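Side-chain contacts in chloromuconate cycloisomerase (PDB 4M0X), which belongs to the mandelate racemase/muconate lactonizing enzyme family of the enolase superfamily and holds a manganese ion in its barrel-type domain: residues 154-158 against 159-163; 199-202 against 203-207; 280-283 against 284-288. All blocks are in the same frame, centred on the assembly; numbering follows the deposited sequence.

Contact 1 of 3, residues 154-158 against 159-163; sequences AQKLD and VGHRS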
ATOM      1  N   ALA A 154      11.747 -41.610 -21.338  1.00 51.63           N
ATOM      2  CA  ALA A 154      11.204 -42.968 -21.278  1.00 50.39           C
ATOM      3  C   ALA A 154      12.116 -43.906 -20.458  1.00 49.13           C
ATOM      4  O   ALA A 154      11.637 -44.740 -19.678  1.00 42.57           O
ATOM      5  CB  ALA A 154      10.993 -43.493 -22.693  1.00 48.70           C
ATOM      6  N   GLN A 155      13.425 -43.722 -20.635  1.00 48.69           N
ATOM      7  CA  GLN A 155      14.454 -44.460 -19.922  1.00 51.78           C
ATOM      8  C   GLN A 155      14.622 -44.065 -18.450  1.00 53.28           C
ATOM      9  O   GLN A 155      14.756 -44.948 -17.602  1.00 52.04           O
ATOM     10  CB  GLN A 155      15.780 -44.295 -20.650  1.00 57.13           C
ATOM     11  CG  GLN A 155      16.896 -45.162 -20.117  1.00 62.77           C
ATOM     12  CD  GLN A 155      18.232 -44.607 -20.525  1.00 71.82           C
ATOM     13  OE1 GLN A 155      18.674 -43.577 -20.001  1.00 74.89           O
ATOM     14  NE2 GLN A 155      18.880 -45.267 -21.485  1.00 69.69           N
ATOM     15  N   LYS A 156      14.646 -42.760 -18.143  1.00 50.21           N
ATOM     16  CA  LYS A 156      14.712 -42.307 -16.731  1.00 44.58           C
ATOM     17  C   LYS A 156      13.442 -42.609 -15.928  1.00 43.69           C
ATOM     18  O   LYS A 156      13.504 -42.783 -14.707  1.00 43.68           O
ATOM     19  CB  LYS A 156      15.058 -40.822 -16.609  1.00 40.33           C
ATOM     20  CG  LYS A 156      16.488 -40.465 -16.987  1.00 40.00           C
ATOM     21  CD  LYS A 156      17.510 -41.216 -16.150  1.00 38.58           C
ATOM     22  CE  LYS A 156      18.924 -40.922 -16.616  1.00 36.56           C
ATOM     23  NZ  LYS A 156      19.842 -41.159 -15.470  1.00 37.69           N
ATOM     24  N   LEU A 157      12.296 -42.654 -16.603  1.00 41.98           N
ATOM     25  CA  LEU A 157      11.058 -43.037 -15.954  1.00 45.71           C
ATOM     26  C   LEU A 157      11.218 -44.476 -15.512  1.00 50.34           C
ATOM     27  O   LEU A 157      10.776 -44.884 -14.434  1.00 50.86           O
ATOM     28  CB  LEU A 157       9.919 -42.945 -16.946  1.00 48.40           C
ATOM     29  CG  LEU A 157       8.994 -41.742 -16.928  1.00 50.85           C
ATOM     30  CD1 LEU A 157       8.336 -41.605 -18.301  1.00 48.99           C
ATOM     31  CD2 LEU A 157       7.956 -41.910 -15.820  1.00 49.82           C
ATOM     32  N   ASP A 158      11.875 -45.231 -16.385  1.00 56.08           N
ATOM     33  CA  ASP A 158      12.282 -46.602 -16.145  1.00 60.75           C
ATOM     34  C   ASP A 158      12.996 -46.763 -14.800  1.00 58.24           C
ATOM     35  O   ASP A 158      12.446 -47.362 -13.873  1.00 56.74           O
ATOM     36  CB  ASP A 158      13.221 -47.020 -17.274  1.00 67.29           C
ATOM     37  CG  ASP A 158      13.093 -48.466 -17.631  1.00 72.74           C
ATOM     38  OD1 ASP A 158      11.969 -49.015 -17.506  1.00 68.51           O
ATOM     39  OD2 ASP A 158      14.127 -49.036 -18.053  1.00 72.74           O
ATOM     40  N   VAL A 159      14.198 -46.190 -14.697  1.00 54.84           N
ATOM     41  CA  VAL A 159      15.039 -46.342 -13.511  1.00 53.90           C
ATOM     42  C   VAL A 159      14.333 -45.905 -12.220  1.00 56.84           C
ATOM     43  O   VAL A 159      14.665 -46.400 -11.135  1.00 56.27           O
ATOM     44  CB  VAL A 159      16.454 -45.714 -13.672  1.00 53.34           C
ATOM     45  CG1 VAL A 159      16.806 -45.542 -15.148  1.00 50.08           C
ATOM     46  CG2 VAL A 159      16.601 -44.412 -12.894  1.00 50.58           C
ATOM     47  N   GLY A 160      13.348 -45.010 -12.343  1.00 56.95           N
ATOM     48  CA  GLY A 160      12.421 -44.759 -11.236  1.00 54.26           C
ATOM     49  C   GLY A 160      11.936 -43.341 -10.995  1.00 52.30           C
ATOM     50  O   GLY A 160      10.977 -43.139 -10.250  1.00 56.96           O
ATOM     51  N   HIS A 161      12.585 -42.360 -11.616  1.00 47.25           N
ATOM     52  CA  HIS A 161      12.184 -40.948 -11.490  1.00 45.30           C
ATOM     53  C   HIS A 161      10.708 -40.664 -11.809  1.00 44.91           C
ATOM     54  O   HIS A 161      10.182 -41.139 -12.806  1.00 50.41           O
ATOM     55  CB  HIS A 161      13.078 -40.069 -12.364  1.00 41.59           C
ATOM     56  CG  HIS A 161      14.533 -40.195 -12.052  1.00 38.30           C
ATOM     57  ND1 HIS A 161      15.172 -39.368 -11.158  1.00 38.92           N
ATOM     58  CD2 HIS A 161      15.465 -41.076 -12.487  1.00 37.37           C
ATOM     59  CE1 HIS A 161      16.442 -39.725 -11.069  1.00 42.59           C
ATOM     60  NE2 HIS A 161      16.645 -40.757 -11.867  1.00 38.96           N
ATOM     61  N   ARG A 162      10.060 -39.888 -10.947  1.00 41.72           N
ATOM     62  CA  ARG A 162       8.722 -39.379 -11.182  1.00 38.55           C
ATOM     63  C   ARG A 162       8.737 -37.837 -11.119  1.00 36.30           C
ATOM     64  O   ARG A 162       7.702 -37.193 -10.878  1.00 34.86           O
ATOM     65  CB  ARG A 162       7.757 -39.968 -10.146  1.00 38.22           C
ATOM     66  N   SER A 163       9.919 -37.251 -11.320  1.00 32.70           N
ATOM     67  CA  SER A 163      10.082 -35.803 -11.205  1.00 31.18           C
ATOM     68  C   SER A 163      11.098 -35.262 -12.212  1.00 30.00           C
ATOM     69  O   SER A 163      12.218 -35.777 -12.319  1.00 28.01           O
ATOM     70  CB  SER A 163      10.472 -35.435  -9.770  1.00 30.01           C
ATOM     71  OG  SER A 163      10.127 -34.097  -9.483  1.00 31.32           O
TER
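H161 folds back against K156 where helix 146-159 gives way to the loop leading into strand 163-167. From CB outward its ring side chain skirts the carbonyl oxygen of K156: H161 CB lies 3.6 Å from K156 O, and H161 CD2 comes to 3.4 Å from the same atom, which sits at the ring edge and in its plane. CG takes the position beside the backbone N (chi1 -57°), and this sets the imidazole alongside the lysine, the two side chains pointing the same way. H161 CD2 then meets the lysine methylenes, 4.1 Å from K156 CB. On the other side of CG, ND1 is hydrogen-bonded to the carbonyl of I137, while at the far end H161 NE2 stays 4.8 Å from K156 NZ. The lysine also makes a cation-pi contact with W139. The same K156 O accepts from G160 N at 3.3 Å, with a weak bond from H161 N beside it. The turn leaves the helix at G160, whose phi is positive. Since the I137 carbonyl can only accept, ND1 carries a proton; the nearby ammonium would probably disfavour a second proton on the imidazole.

Contact 2 of 3, residues 199-202 against 203-207; sequences GRWS and ELEAH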
ATOM      1  N   GLY A 199      15.780 -17.159 -16.317  1.00 32.15           N
ATOM      2  CA  GLY A 199      15.461 -15.741 -16.270  1.00 33.47           C
ATOM      3  C   GLY A 199      15.576 -15.017 -17.597  1.00 35.36           C
ATOM      4  O   GLY A 199      15.674 -13.798 -17.625  1.00 37.78           O
ATOM      5  N   ARG A 200      15.548 -15.766 -18.699  1.00 36.56           N
ATOM      6  CA  ARG A 200      15.816 -15.218 -20.042  1.00 34.67           C
ATOM      7  C   ARG A 200      14.530 -14.843 -20.779  1.00 31.44           C
ATOM      8  O   ARG A 200      14.588 -14.299 -21.880  1.00 30.05           O
ATOM      9  CB  ARG A 200      16.627 -16.212 -20.890  1.00 34.36           C
ATOM     10  CG  ARG A 200      17.989 -16.571 -20.338  1.00 39.88           C
ATOM     11  CD  ARG A 200      19.123 -15.930 -21.128  1.00 50.09           C
ATOM     12  NE  ARG A 200      19.842 -14.892 -20.371  1.00 60.50           N
ATOM     13  CZ  ARG A 200      21.165 -14.854 -20.203  1.00 61.63           C
ATOM     14  NH1 ARG A 200      21.936 -15.789 -20.752  1.00 69.29           N
ATOM     15  NH2 ARG A 200      21.721 -13.872 -19.502  1.00 56.88           N
ATOM     16  N   TRP A 201      13.378 -15.137 -20.184  1.00 27.36           N
ATOM     17  CA  TRP A 201      12.123 -14.837 -20.830  1.00 26.09           C
ATOM     18  C   TRP A 201      11.627 -13.448 -20.480  1.00 25.38           C
ATOM     19  O   TRP A 201      11.847 -12.965 -19.376  1.00 25.99           O
ATOM     20  CB  TRP A 201      11.103 -15.866 -20.412  1.00 26.72           C
ATOM     21  CG  TRP A 201      11.139 -17.072 -21.263  1.00 27.30           C
ATOM     22  CD1 TRP A 201      12.112 -17.420 -22.163  1.00 26.69           C
ATOM     23  CD2 TRP A 201      10.174 -18.124 -21.286  1.00 26.72           C
ATOM     24  NE1 TRP A 201      11.797 -18.618 -22.749  1.00 25.62           N
ATOM     25  CE2 TRP A 201      10.613 -19.071 -22.231  1.00 25.87           C
ATOM     26  CE3 TRP A 201       8.973 -18.356 -20.603  1.00 26.02           C
ATOM     27  CZ2 TRP A 201       9.882 -20.227 -22.526  1.00 25.66           C
ATOM     28  CZ3 TRP A 201       8.250 -19.510 -20.899  1.00 25.20           C
ATOM     29  CH2 TRP A 201       8.708 -20.425 -21.850  1.00 25.17           C
ATOM     30  N   SER A 202      10.944 -12.799 -21.404  1.00 23.85           N
ATOM     31  CA  SER A 202      10.361 -11.514 -21.064  1.00 24.47           C
ATOM     32  C   SER A 202       9.069 -11.727 -20.317  1.00 27.15           C
ATOM     33  O   SER A 202       8.397 -12.794 -20.437  1.00 28.25           O
ATOM     34  CB  SER A 202      10.092 -10.674 -22.315  1.00 23.69           C
ATOM     35  OG  SER A 202       8.990 -11.169 -23.068  1.00 22.84           O
ATOM     36  N   GLU A 203       8.679 -10.706 -19.572  1.00 27.95           N
ATOM     37  CA  GLU A 203       7.369 -10.725 -18.965  1.00 28.89           C
ATOM     38  C   GLU A 203       6.251 -11.130 -19.953  1.00 28.88           C
ATOM     39  O   GLU A 203       5.420 -11.969 -19.608  1.00 29.99           O
ATOM     40  CB  GLU A 203       7.072  -9.384 -18.377  1.00 30.75           C
ATOM     41  CG  GLU A 203       6.582  -9.509 -16.969  1.00 34.47           C
ATOM     42  CD  GLU A 203       6.387  -8.163 -16.320  1.00 38.47           C
ATOM     43  OE1 GLU A 203       7.293  -7.277 -16.481  1.00 43.00           O
ATOM     44  OE2 GLU A 203       5.333  -8.019 -15.636  1.00 34.47           O
ATOM     45  N   LEU A 204       6.240 -10.564 -21.165  1.00 26.71           N
ATOM     46  CA  LEU A 204       5.289 -10.998 -22.224  1.00 28.51           C
ATOM     47  C   LEU A 204       5.343 -12.506 -22.569  1.00 28.58           C
ATOM     48  O   LEU A 204       4.307 -13.167 -22.657  1.00 26.31           O
ATOM     49  CB  LEU A 204       5.462 -10.174 -23.511  1.00 28.65           C
ATOM     50  CG  LEU A 204       4.545  -8.987 -23.796  1.00 29.23           C
ATOM     51  CD1 LEU A 204       4.189  -8.247 -22.529  1.00 33.29           C
ATOM     52  CD2 LEU A 204       5.214  -8.021 -24.749  1.00 29.54           C
ATOM     53  N   GLU A 205       6.559 -13.024 -22.747  1.00 28.47           N
ATOM     54  CA  GLU A 205       6.783 -14.398 -23.142  1.00 29.03           C
ATOM     55  C   GLU A 205       6.339 -15.295 -21.993  1.00 30.95           C
ATOM     56  O   GLU A 205       5.728 -16.364 -22.189  1.00 31.28           O
ATOM     57  CB  GLU A 205       8.270 -14.633 -23.443  1.00 30.18           C
ATOM     58  CG  GLU A 205       8.777 -14.096 -24.776  1.00 29.74           C
ATOM     59  CD  GLU A 205      10.282 -14.205 -24.900  1.00 33.40           C
ATOM     60  OE1 GLU A 205      10.983 -13.900 -23.902  1.00 35.96           O
ATOM     61  OE2 GLU A 205      10.784 -14.590 -25.986  1.00 34.97           O
ATOM     62  N   ALA A 206       6.644 -14.858 -20.778  1.00 31.28           N
ATOM     63  CA  ALA A 206       6.344 -15.680 -19.627  1.00 29.32           C
ATOM     64  C   ALA A 206       4.840 -15.900 -19.557  1.00 29.83           C
ATOM     65  O   ALA A 206       4.394 -17.016 -19.379  1.00 29.33           O
ATOM     66  CB  ALA A 206       6.873 -15.026 -18.369  1.00 29.12           C
ATOM     67  N   HIS A 207       4.065 -14.832 -19.747  1.00 30.81           N
ATOM     68  CA  HIS A 207       2.622 -14.885 -19.574  1.00 31.00           C
ATOM     69  C   HIS A 207       1.958 -15.593 -20.747  1.00 31.28           C
ATOM     70  O   HIS A 207       0.865 -16.104 -20.610  1.00 31.86           O
ATOM     71  CB  HIS A 207       2.035 -13.468 -19.465  1.00 31.70           C
ATOM     72  CG  HIS A 207       2.219 -12.802 -18.128  1.00 29.83           C
ATOM     73  ND1 HIS A 207       1.267 -12.855 -17.136  1.00 28.34           N
ATOM     74  CD2 HIS A 207       3.211 -12.010 -17.650  1.00 28.79           C
ATOM     75  CE1 HIS A 207       1.678 -12.155 -16.094  1.00 26.54           C
ATOM     76  NE2 HIS A 207       2.853 -11.632 -16.381  1.00 26.51           N
TER
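S202 OG stands between its own backbone N and carbonyl carbon (chi1 73°), while E205 CG sits beside its backbone N (chi1 -76°) and the rest of the glutamate chain runs extended, so each side chain reaches the other's main chain. The result is a capping box at the start of helix 203-215, with S202 as N-cap. E205 N donates to S202 OG at 3.1 Å. In return S202 N donates to E205 OE1 at 2.7 Å in a nearly straight bond (168°) that uses the anti lone pair of the oxygen. One turn on, A206 N closes onto S202 O at 2.7 Å. W201 flanks the box. Its side chain crosses that of E205 at about a right angle, with E205 CB over one face of the indole, offset toward the rim, and W201 CE3 lies 3.9 Å from A206 CA. The indole also packs on helix 173-183 and on L210 and L213, farther along helix 203-215. E203 turns elsewhere, to salt bridges with R235 and with R237 of the second subunit. Two N-H groups at the helix start are thus satisfied by side chains, and a carboxylate at this end would probably be stabilised by the helix dipole.

Contact 3 of 3, residues 280-283 against 284-288; sequences RARE and IAAIA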
ATOM      1  N   ARG A 280      24.724 -19.814   5.317  1.00 27.81           N
ATOM      2  CA  ARG A 280      23.835 -18.899   4.580  1.00 28.38           C
ATOM      3  C   ARG A 280      22.729 -19.645   3.854  1.00 28.76           C
ATOM      4  O   ARG A 280      21.561 -19.290   3.991  1.00 27.92           O
ATOM      5  CB  ARG A 280      24.607 -18.022   3.598  1.00 27.71           C
ATOM      6  CG  ARG A 280      25.593 -17.080   4.254  1.00 28.33           C
ATOM      7  CD  ARG A 280      24.853 -16.115   5.161  1.00 30.88           C
ATOM      8  NE  ARG A 280      25.692 -14.989   5.549  1.00 33.03           N
ATOM      9  CZ  ARG A 280      25.409 -14.132   6.536  1.00 34.23           C
ATOM     10  NH1 ARG A 280      24.286 -14.252   7.252  1.00 32.77           N
ATOM     11  NH2 ARG A 280      26.264 -13.149   6.814  1.00 32.22           N
ATOM     12  N   ALA A 281      23.089 -20.710   3.128  1.00 28.82           N
ATOM     13  CA  ALA A 281      22.070 -21.580   2.518  1.00 26.51           C
ATOM     14  C   ALA A 281      21.000 -22.024   3.527  1.00 27.21           C
ATOM     15  O   ALA A 281      19.818 -21.880   3.213  1.00 29.55           O
ATOM     16  CB  ALA A 281      22.686 -22.767   1.796  1.00 24.92           C
ATOM     17  N   ARG A 282      21.364 -22.530   4.719  1.00 24.49           N
ATOM     18  CA  ARG A 282      20.322 -22.863   5.697  1.00 25.72           C
ATOM     19  C   ARG A 282      19.503 -21.650   6.095  1.00 27.18           C
ATOM     20  O   ARG A 282      18.285 -21.764   6.267  1.00 29.86           O
ATOM     21  CB  ARG A 282      20.822 -23.576   6.964  1.00 25.33           C
ATOM     22  CG  ARG A 282      20.311 -25.003   7.109  1.00 25.79           C
ATOM     23  CD  ARG A 282      19.246 -25.294   8.164  1.00 24.60           C
ATOM     24  NE  ARG A 282      17.899 -24.779   7.886  1.00 25.76           N
ATOM     25  CZ  ARG A 282      16.830 -25.122   8.618  1.00 26.56           C
ATOM     26  NH1 ARG A 282      16.965 -25.976   9.627  1.00 24.31           N
ATOM     27  NH2 ARG A 282      15.623 -24.641   8.349  1.00 28.89           N
ATOM     28  N   GLU A 283      20.156 -20.501   6.240  1.00 26.32           N
ATOM     29  CA  GLU A 283      19.451 -19.324   6.696  1.00 25.45           C
ATOM     30  C   GLU A 283      18.368 -18.983   5.686  1.00 23.70           C
ATOM     31  O   GLU A 283      17.241 -18.725   6.073  1.00 24.51           O
ATOM     32  CB  GLU A 283      20.400 -18.144   6.972  1.00 27.54           C
ATOM     33  CG  GLU A 283      21.167 -18.271   8.296  1.00 31.11           C
ATOM     34  CD  GLU A 283      22.203 -17.150   8.532  1.00 34.92           C
ATOM     35  OE1 GLU A 283      22.759 -17.027   9.675  1.00 31.59           O
ATOM     36  OE2 GLU A 283      22.456 -16.376   7.568  1.00 36.60           O
ATOM     37  N   ILE A 284      18.697 -19.018   4.395  1.00 22.05           N
ATOM     38  CA  ILE A 284      17.706 -18.809   3.327  1.00 20.08           C
ATOM     39  C   ILE A 284      16.544 -19.792   3.448  1.00 20.40           C
ATOM     40  O   ILE A 284      15.377 -19.427   3.294  1.00 20.66           O
ATOM     41  CB  ILE A 284      18.332 -18.853   1.915  1.00 18.45           C
ATOM     42  CG1 ILE A 284      19.310 -17.696   1.732  1.00 17.97           C
ATOM     43  CG2 ILE A 284      17.287 -18.781   0.818  1.00 16.88           C
ATOM     44  CD1 ILE A 284      20.204 -17.856   0.521  1.00 17.80           C
ATOM     45  N   ALA A 285      16.853 -21.022   3.789  1.00 20.53           N
ATOM     46  CA  ALA A 285      15.811 -22.001   3.920  1.00 22.40           C
ATOM     47  C   ALA A 285      15.004 -21.701   5.185  1.00 23.31           C
ATOM     48  O   ALA A 285      13.779 -21.896   5.212  1.00 27.44           O
ATOM     49  CB  ALA A 285      16.396 -23.412   3.942  1.00 22.32           C
ATOM     50  N   ALA A 286      15.672 -21.211   6.224  1.00 21.71           N
ATOM     51  CA  ALA A 286      14.981 -20.852   7.455  1.00 20.71           C
ATOM     52  C   ALA A 286      13.929 -19.765   7.188  1.00 20.53           C
ATOM     53  O   ALA A 286      12.835 -19.791   7.771  1.00 19.97           O
ATOM     54  CB  ALA A 286      15.973 -20.394   8.510  1.00 20.69           C
ATOM     55  N   ILE A 287      14.284 -18.821   6.312  1.00 20.81           N
ATOM     56  CA  ILE A 287      13.391 -17.762   5.854  1.00 21.40           C
ATOM     57  C   ILE A 287      12.224 -18.326   5.031  1.00 21.70           C
ATOM     58  O   ILE A 287      11.073 -17.926   5.256  1.00 22.58           O
ATOM     59  CB  ILE A 287      14.141 -16.640   5.086  1.00 21.39           C
ATOM     60  CG1 ILE A 287      14.893 -15.753   6.065  1.00 21.76           C
ATOM     61  CG2 ILE A 287      13.168 -15.718   4.343  1.00 20.77           C
ATOM     62  CD1 ILE A 287      16.280 -15.372   5.604  1.00 22.41           C
ATOM     63  N   ALA A 288      12.489 -19.262   4.125  1.00 20.08           N
ATOM     64  CA  ALA A 288      11.381 -19.993   3.519  1.00 20.52           C
ATOM     65  C   ALA A 288      10.445 -20.544   4.584  1.00 21.64           C
ATOM     66  O   ALA A 288       9.267 -20.218   4.580  1.00 22.11           O
ATOM     67  CB  ALA A 288      11.864 -21.079   2.583  1.00 19.95           C
TER
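E283, I284 and R282 carry this contact between successive turns of helix 278-291, one of the helices outside the barrel of the enolase-type C-terminal domain. Regular i to i+4 bonding joins the turns: I284 N reaches R280 O at 2.9 Å, A285 N reaches A281 O, A286 N reaches R282 O, and I287 N reaches E283 O at 3.0 Å. The three side chains leave this backbone for different surroundings. I284 faces the barrel. Its CG1 is set beside the backbone N (chi1 -65°), which lays that branch back over the preceding turn, 3.6 Å from R280 O, and the residue packs on F268 and I270 of strand 267-270 as well as on S275 of helix 272-275. E283 heads outward with an extended chain, and its carboxylate is gripped within the same turn: R280 NH1 forms a salt bridge to E283 OE2 at 2.8 Å, entering on the syn lone pair, with the oxygen close to the guanidinium plane (12° out of it). A further salt bridge ties R280 to E289 of the fourth subunit, so the arginine links the two chains as well as holding the glutamate. E283 packs there on A286 of that subunit, and A286 on its E283. R282 bends at chi2 and chi3, and the guanidinium runs forward along the helix toward A286 on the next turn; its long, weak ion pairs go to E289 of the same chain and E283 of the fourth subunit. Farther along, I287 reaches back to 280-283, its CD1 3.5 Å from E283 O. At the end of R282, NH2 lies 3.9 Å from A286 CA.

Overall arrangement
All three contacts belong to the enolase-type C-terminal domain and come in series along the chain. Contact 1 marks the end of helix 146-159, contact 2 the beginning of helix 203-215, and contact 3 lies within helix 278-291. The centre of contact 1 is 30 Å from those of contacts 2 and 3, which are themselves 27 Å apart; nearest atoms stay about 17 to 18 Å apart. They are linked through the parallel strands of one sheet, including 163-167, 192-196 and 267-270. D196, at the end of strand 192-196, binds the manganese ion with E222 and D247, so the contacts sit around the barrel that carries the metal site. Contacts 2 and 3 also meet neighbouring subunits, whereas contact 1 touches none.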